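Local coordinates for putative uncharacterized protein (Chaetomium thermophilum, PDB 4XRI) that probably serves as an importin-beta nuclear transport receptor, a flexible HEAT-repeat protein that carries protein cargo into the nucleus and is thought to bind a small GTPase, at residues A[645-659]-A[671-685]. The protein carries 2 engineered substitutions. Numbering follows the deposited sequence.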
loop_
_atom_site.group_PDB
_atom_site.type_symbol
_atom_site.label_atom_id
_atom_site.label_comp_id
_atom_site.label_asym_id
_atom_site.label_seq_id
_atom_site.Cartn_x
_atom_site.Cartn_y
_atom_site.Cartn_z
ATOM N N ALA A 645 -8.868 27.474 -24.500
ATOM C CA ALA A 645 -8.755 27.028 -25.889
ATOM C C ALA A 645 -7.564 27.629 -26.631
ATOM O O ALA A 645 -6.994 26.990 -27.517
ATOM C CB ALA A 645 -10.037 27.349 -26.637
ATOM N N LYS A 646 -7.182 28.850 -26.265
ATOM C CA LYS A 646 -6.088 29.535 -26.951
ATOM C C LYS A 646 -4.730 28.874 -26.715
ATOM O O LYS A 646 -3.771 29.140 -27.442
ATOM C CB LYS A 646 -6.022 31.006 -26.526
ATOM C CG LYS A 646 -5.760 31.246 -25.045
ATOM C CD LYS A 646 -5.336 32.690 -24.813
ATOM C CE LYS A 646 -5.535 33.127 -23.376
ATOM N NZ LYS A 646 -5.038 34.515 -23.157
ATOM N N TYR A 647 -4.650 28.006 -25.711
ATOM C CA TYR A 647 -3.396 27.322 -25.397
ATOM C C TYR A 647 -3.292 25.962 -26.076
ATOM O O TYR A 647 -2.263 25.293 -25.983
ATOM C CB TYR A 647 -3.241 27.145 -23.885
ATOM C CG TYR A 647 -3.345 28.438 -23.117
ATOM C CD1 TYR A 647 -4.344 28.630 -22.171
ATOM C CD2 TYR A 647 -2.453 29.475 -23.351
ATOM C CE1 TYR A 647 -4.444 29.817 -21.471
ATOM C CE2 TYR A 647 -2.548 30.665 -22.659
ATOM C CZ TYR A 647 -3.543 30.830 -21.719
ATOM O OH TYR A 647 -3.644 32.013 -21.029
ATOM N N MET A 648 -4.355 25.557 -26.762
ATOM C CA MET A 648 -4.421 24.215 -27.327
ATOM C C MET A 648 -3.460 24.008 -28.494
ATOM O O MET A 648 -2.961 22.906 -28.689
ATOM C CB MET A 648 -5.851 23.894 -27.768
ATOM C CG MET A 648 -6.784 23.569 -26.605
ATOM S SD MET A 648 -6.183 22.189 -25.603
ATOM C CE MET A 648 -6.409 20.814 -26.729
ATOM N N GLU A 649 -3.199 25.054 -29.272
ATOM C CA GLU A 649 -2.281 24.920 -30.399
ATOM C C GLU A 649 -0.883 24.544 -29.912
ATOM O O GLU A 649 -0.224 23.674 -30.482
ATOM C CB GLU A 649 -2.222 26.209 -31.222
ATOM C CG GLU A 649 -1.367 26.087 -32.476
ATOM C CD GLU A 649 -1.423 27.320 -33.356
ATOM O OE1 GLU A 649 -2.209 28.240 -33.046
ATOM O OE2 GLU A 649 -0.679 27.368 -34.359
ATOM N N ALA A 650 -0.442 25.196 -28.842
ATOM C CA ALA A 650 0.881 24.946 -28.288
ATOM C C ALA A 650 0.907 23.689 -27.425
ATOM O O ALA A 650 1.888 22.945 -27.431
ATOM C CB ALA A 650 1.347 26.144 -27.479
ATOM N N PHE A 651 -0.174 23.447 -26.690
ATOM C CA PHE A 651 -0.183 22.371 -25.702
ATOM C C PHE A 651 -0.526 20.992 -26.266
ATOM O O PHE A 651 0.024 19.992 -25.809
ATOM C CB PHE A 651 -1.156 22.704 -24.569
ATOM C CG PHE A 651 -1.306 21.600 -23.560
ATOM C CD1 PHE A 651 -0.200 21.094 -22.901
ATOM C CD2 PHE A 651 -2.553 21.077 -23.262
ATOM C CE1 PHE A 651 -0.331 20.073 -21.980
ATOM C CE2 PHE A 651 -2.691 20.063 -22.332
ATOM C CZ PHE A 651 -1.579 19.563 -21.690
ATOM N N ALA A 652 -1.422 20.938 -27.249
ATOM C CA ALA A 652 -1.909 19.659 -27.778
ATOM C C ALA A 652 -0.799 18.685 -28.211
ATOM O O ALA A 652 -0.890 17.495 -27.910
ATOM C CB ALA A 652 -2.877 19.894 -28.945
ATOM N N PRO A 653 0.246 19.169 -28.917
ATOM C CA PRO A 653 1.310 18.217 -29.267
ATOM C C PRO A 653 2.002 17.581 -28.057
ATOM O O PRO A 653 2.380 16.410 -28.123
ATOM C CB PRO A 653 2.296 19.079 -30.065
ATOM C CG PRO A 653 1.448 20.132 -30.669
ATOM C CD PRO A 653 0.432 20.455 -29.615
ATOM N N PHE A 654 2.167 18.333 -26.975
ATOM C CA PHE A 654 2.725 17.771 -25.749
ATOM C C PHE A 654 1.782 16.721 -25.177
ATOM O O PHE A 654 2.213 15.668 -24.710
ATOM C CB PHE A 654 2.984 18.862 -24.710
ATOM C CG PHE A 654 4.145 19.755 -25.041
ATOM C CD1 PHE A 654 5.427 19.423 -24.637
ATOM C CD2 PHE A 654 3.954 20.933 -25.742
ATOM C CE1 PHE A 654 6.497 20.246 -24.932
ATOM C CE2 PHE A 654 5.018 21.761 -26.039
ATOM C CZ PHE A 654 6.294 21.415 -25.637
ATOM N N LEU A 655 0.489 17.020 -25.223
ATOM C CA LEU A 655 -0.536 16.105 -24.741
ATOM C C LEU A 655 -0.570 14.829 -25.577
ATOM O O LEU A 655 -0.634 13.725 -25.034
ATOM C CB LEU A 655 -1.905 16.786 -24.757
ATOM C CG LEU A 655 -3.084 15.959 -24.243
ATOM C CD1 LEU A 655 -2.778 15.403 -22.865
ATOM C CD2 LEU A 655 -4.352 16.800 -24.215
ATOM N N TYR A 656 -0.523 14.992 -26.897
ATOM C CA TYR A 656 -0.478 13.862 -27.821
ATOM C C TYR A 656 0.685 12.927 -27.504
ATOM O O TYR A 656 0.524 11.709 -27.456
ATOM C CB TYR A 656 -0.353 14.347 -29.269
ATOM C CG TYR A 656 -1.521 15.161 -29.772
ATOM C CD1 TYR A 656 -2.793 15.001 -29.235
ATOM C CD2 TYR A 656 -1.351 16.091 -30.789
ATOM C CE1 TYR A 656 -3.863 15.747 -29.698
ATOM C CE2 TYR A 656 -2.411 16.841 -31.258
ATOM C CZ TYR A 656 -3.663 16.666 -30.710
ATOM O OH TYR A 656 -4.721 17.411 -31.178
ATOM N N ASN A 657 1.856 13.513 -27.286
ATOM C CA ASN A 657 3.073 12.743 -27.066
ATOM C C ASN A 657 3.020 11.952 -25.767
ATOM O O ASN A 657 3.493 10.819 -25.699
ATOM C CB ASN A 657 4.288 13.666 -27.065
ATOM C CG ASN A 657 5.570 12.933 -27.390
ATOM O OD1 ASN A 657 6.399 12.688 -26.514
ATOM N ND2 ASN A 657 5.735 12.567 -28.659
ATOM N N ALA A 658 2.436 12.558 -24.738
ATOM C CA ALA A 658 2.243 11.879 -23.464
ATOM C C ALA A 658 1.253 10.730 -23.624
ATOM O O ALA A 658 1.433 9.655 -23.050
ATOM C CB ALA A 658 1.762 12.859 -22.404
ATOM N N LEU A 659 0.214 10.967 -24.419
ATOM C CA LEU A 659 -0.801 9.954 -24.691
ATOM C C LEU A 659 -0.223 8.728 -25.389
ATOM O O LEU A 659 -0.593 7.597 -25.080
ATOM C CB LEU A 659 -1.928 10.541 -25.547
ATOM C CG LEU A 659 -3.026 11.338 -24.840
ATOM C CD1 LEU A 659 -3.926 12.005 -25.867
ATOM C CD2 LEU A 659 -3.836 10.436 -23.917
ATOM N N ALA A 671 -2.124 11.888 -18.945
ATOM C CA ALA A 671 -2.488 12.451 -20.238
ATOM C C ALA A 671 -3.934 12.129 -20.594
ATOM O O ALA A 671 -4.659 12.981 -21.106
ATOM C CB ALA A 671 -1.546 11.936 -21.326
ATOM N N ILE A 672 -4.340 10.891 -20.333
ATOM C CA ILE A 672 -5.713 10.464 -20.579
ATOM C C ILE A 672 -6.678 11.263 -19.712
ATOM O O ILE A 672 -7.740 11.678 -20.167
ATOM C CB ILE A 672 -5.890 8.964 -20.303
ATOM C CG1 ILE A 672 -4.968 8.151 -21.213
ATOM C CG2 ILE A 672 -7.341 8.554 -20.503
ATOM C CD1 ILE A 672 -4.864 6.690 -20.820
ATOM N N GLY A 673 -6.286 11.484 -18.461
ATOM C CA GLY A 673 -7.060 12.297 -17.543
ATOM C C GLY A 673 -7.138 13.730 -18.034
ATOM O O GLY A 673 -8.157 14.403 -17.868
ATOM N N LEU A 674 -6.058 14.203 -18.647
ATOM C CA LEU A 674 -6.019 15.556 -19.194
ATOM C C LEU A 674 -6.988 15.717 -20.361
ATOM O O LEU A 674 -7.583 16.779 -20.538
ATOM C CB LEU A 674 -4.599 15.920 -19.639
ATOM C CG LEU A 674 -3.869 16.975 -18.805
ATOM C CD1 LEU A 674 -4.654 18.281 -18.790
ATOM C CD2 LEU A 674 -3.630 16.471 -17.387
ATOM N N VAL A 675 -7.140 14.664 -21.160
ATOM C CA VAL A 675 -8.077 14.698 -22.280
ATOM C C VAL A 675 -9.501 14.835 -21.759
ATOM O O VAL A 675 -10.306 15.588 -22.306
ATOM C CB VAL A 675 -7.975 13.439 -23.163
ATOM C CG1 VAL A 675 -8.982 13.512 -24.307
ATOM C CG2 VAL A 675 -6.564 13.291 -23.710
ATOM N N SER A 676 -9.798 14.101 -20.691
ATOM C CA SER A 676 -11.087 14.215 -20.018
ATOM C C SER A 676 -11.298 15.631 -19.499
ATOM O O SER A 676 -12.364 16.217 -19.683
ATOM C CB SER A 676 -11.192 13.214 -18.865
ATOM O OG SER A 676 -11.484 11.915 -19.349
ATOM N N ASP A 677 -10.269 16.174 -18.853
ATOM C CA ASP A 677 -10.310 17.536 -18.333
ATOM C C ASP A 677 -10.594 18.552 -19.434
ATOM O O ASP A 677 -11.484 19.391 -19.300
ATOM C CB ASP A 677 -8.992 17.886 -17.638
ATOM C CG ASP A 677 -8.776 17.094 -16.369
ATOM O OD1 ASP A 677 -9.775 16.798 -15.682
ATOM O OD2 ASP A 677 -7.610 16.770 -16.060
ATOM N N VAL A 678 -9.831 18.465 -20.518
ATOM C CA VAL A 678 -9.926 19.423 -21.613
ATOM C C VAL A 678 -11.283 19.379 -22.320
ATOM O O VAL A 678 -11.860 20.422 -22.628
ATOM C CB VAL A 678 -8.800 19.187 -22.643
ATOM C CG1 VAL A 678 -9.090 19.915 -23.947
ATOM C CG2 VAL A 678 -7.459 19.632 -22.070
ATOM N N THR A 679 -11.794 18.176 -22.568
ATOM C CA THR A 679 -13.069 18.027 -23.264
ATOM C C THR A 679 -14.237 18.478 -22.394
ATOM O O THR A 679 -15.216 19.036 -22.893
ATOM C CB THR A 679 -13.307 16.572 -23.711
ATOM O OG1 THR A 679 -13.222 15.697 -22.579
ATOM C CG2 THR A 679 -12.273 16.160 -24.743
ATOM N N ARG A 680 -14.132 18.239 -21.092
ATOM C CA ARG A 680 -15.179 18.644 -20.163
ATOM C C ARG A 680 -15.136 20.148 -19.907
ATOM O O ARG A 680 -16.177 20.791 -19.764
ATOM C CB ARG A 680 -15.050 17.878 -18.844
ATOM C CG ARG A 680 -15.416 16.405 -18.954
ATOM C CD ARG A 680 -15.090 15.636 -17.682
ATOM N NE ARG A 680 -15.909 16.059 -16.549
ATOM C CZ ARG A 680 -17.151 15.639 -16.326
ATOM N NH1 ARG A 680 -17.724 14.785 -17.164
ATOM N NH2 ARG A 680 -17.821 16.076 -15.269
ATOM N N SER A 681 -13.929 20.704 -19.858
ATOM C CA SER A 681 -13.753 22.121 -19.554
ATOM C C SER A 681 -14.017 23.012 -20.764
ATOM O O SER A 681 -14.569 24.104 -20.628
ATOM C CB SER A 681 -12.342 22.382 -19.022
ATOM O OG SER A 681 -12.122 21.695 -17.802
ATOM N N LEU A 682 -13.617 22.550 -21.943
ATOM C CA LEU A 682 -13.761 23.343 -23.160
ATOM C C LEU A 682 -15.064 23.029 -23.883
ATOM O O LEU A 682 -15.560 23.840 -24.663
ATOM C CB LEU A 682 -12.575 23.112 -24.101
ATOM C CG LEU A 682 -11.302 23.942 -23.903
ATOM C CD1 LEU A 682 -10.748 23.806 -22.495
ATOM C CD2 LEU A 682 -10.251 23.532 -24.929
ATOM N N GLY A 683 -15.610 21.847 -23.621
ATOM C CA GLY A 683 -16.834 21.411 -24.266
ATOM C C GLY A 683 -16.667 21.269 -25.766
ATOM O O GLY A 683 -15.668 20.728 -26.242
ATOM N N GLU A 684 -17.642 21.781 -26.511
ATOM C CA GLU A 684 -17.649 21.690 -27.968
ATOM C C GLU A 684 -16.466 22.418 -28.600
ATOM O O GLU A 684 -16.131 22.188 -29.761
ATOM C CB GLU A 684 -18.962 22.248 -28.513
ATOM C CG GLU A 684 -20.195 21.632 -27.871
ATOM C CD GLU A 684 -21.485 22.226 -28.394
ATOM O OE1 GLU A 684 -21.422 23.220 -29.148
ATOM O OE2 GLU A 684 -22.565 21.697 -28.052
ATOM N N ARG A 685 -15.831 23.291 -27.826
ATOM C CA ARG A 685 -14.650 24.016 -28.280
ATOM C C ARG A 685 -13.452 23.075 -28.444
ATOM O O ARG A 685 -12.474 23.404 -29.119
ATOM C CB ARG A 685 -14.319 25.143 -27.297
ATOM C CG ARG A 685 -13.163 26.038 -27.708
ATOM C CD ARG A 685 -13.367 26.602 -29.101
ATOM N NE ARG A 685 -12.253 27.444 -29.527
ATOM C CZ ARG A 685 -11.142 26.986 -30.095
ATOM N NH1 ARG A 685 -10.183 27.831 -30.451
ATOM N NH2 ARG A 685 -10.991 25.687 -30.303
#
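The guanidinium group of Arg685 lies flat against Ala645, whose CB sits 3.5 Å above the plane and over its centre; a methyl is small enough to let the planar group settle there, at the exposed margin of the contact. The Phe651 ring has CB of Leu655, one turn on, over one face, offset toward the rim, while CD1 of Leu674 approaches the ring obliquely, 4.4 Å from Phe651 CZ. Further along, apolar side chains meet without any hydrogen bond between the segments. Met648, unbranched and flexible, bends at chi2 and chi3 to reach tip to tip toward Val678, its CE 4.0 Å from Val678 CG1, and its CG touches CD2 of Leu682. Leu655 holds CG anti to the backbone N (chi1 -179°), sending its branch across toward the other helix, where CD1 meets Leu674 CB at 3.7 Å and lies close to Ala671 O. Small residues suit the close approach of CB of Ala658 and CB of Ala671, 3.6 Å apart. The forked Leu659 meets two partners at once, CD1 at 3.6 Å from Val675 CG2 and CD2 at 3.7 Å from Ile672 CG1, and also touches Ala671 CB. With an alanine here both branches would be gone, and a gap would probably open between Val675, Ile672 and Ala671. The axes of segments 648-659 and 671-682 approach to 9.3 Å at 138°, roughly antiparallel, consistent with the helical hairpins of this HEAT-repeat protein. Helix 625-640 covers Phe651, Ala658 and Leu674; helix 690-701 brings Phe693 against Leu655, Leu659 and Val675, and helix 711-725 packs on Ile672 and Val675.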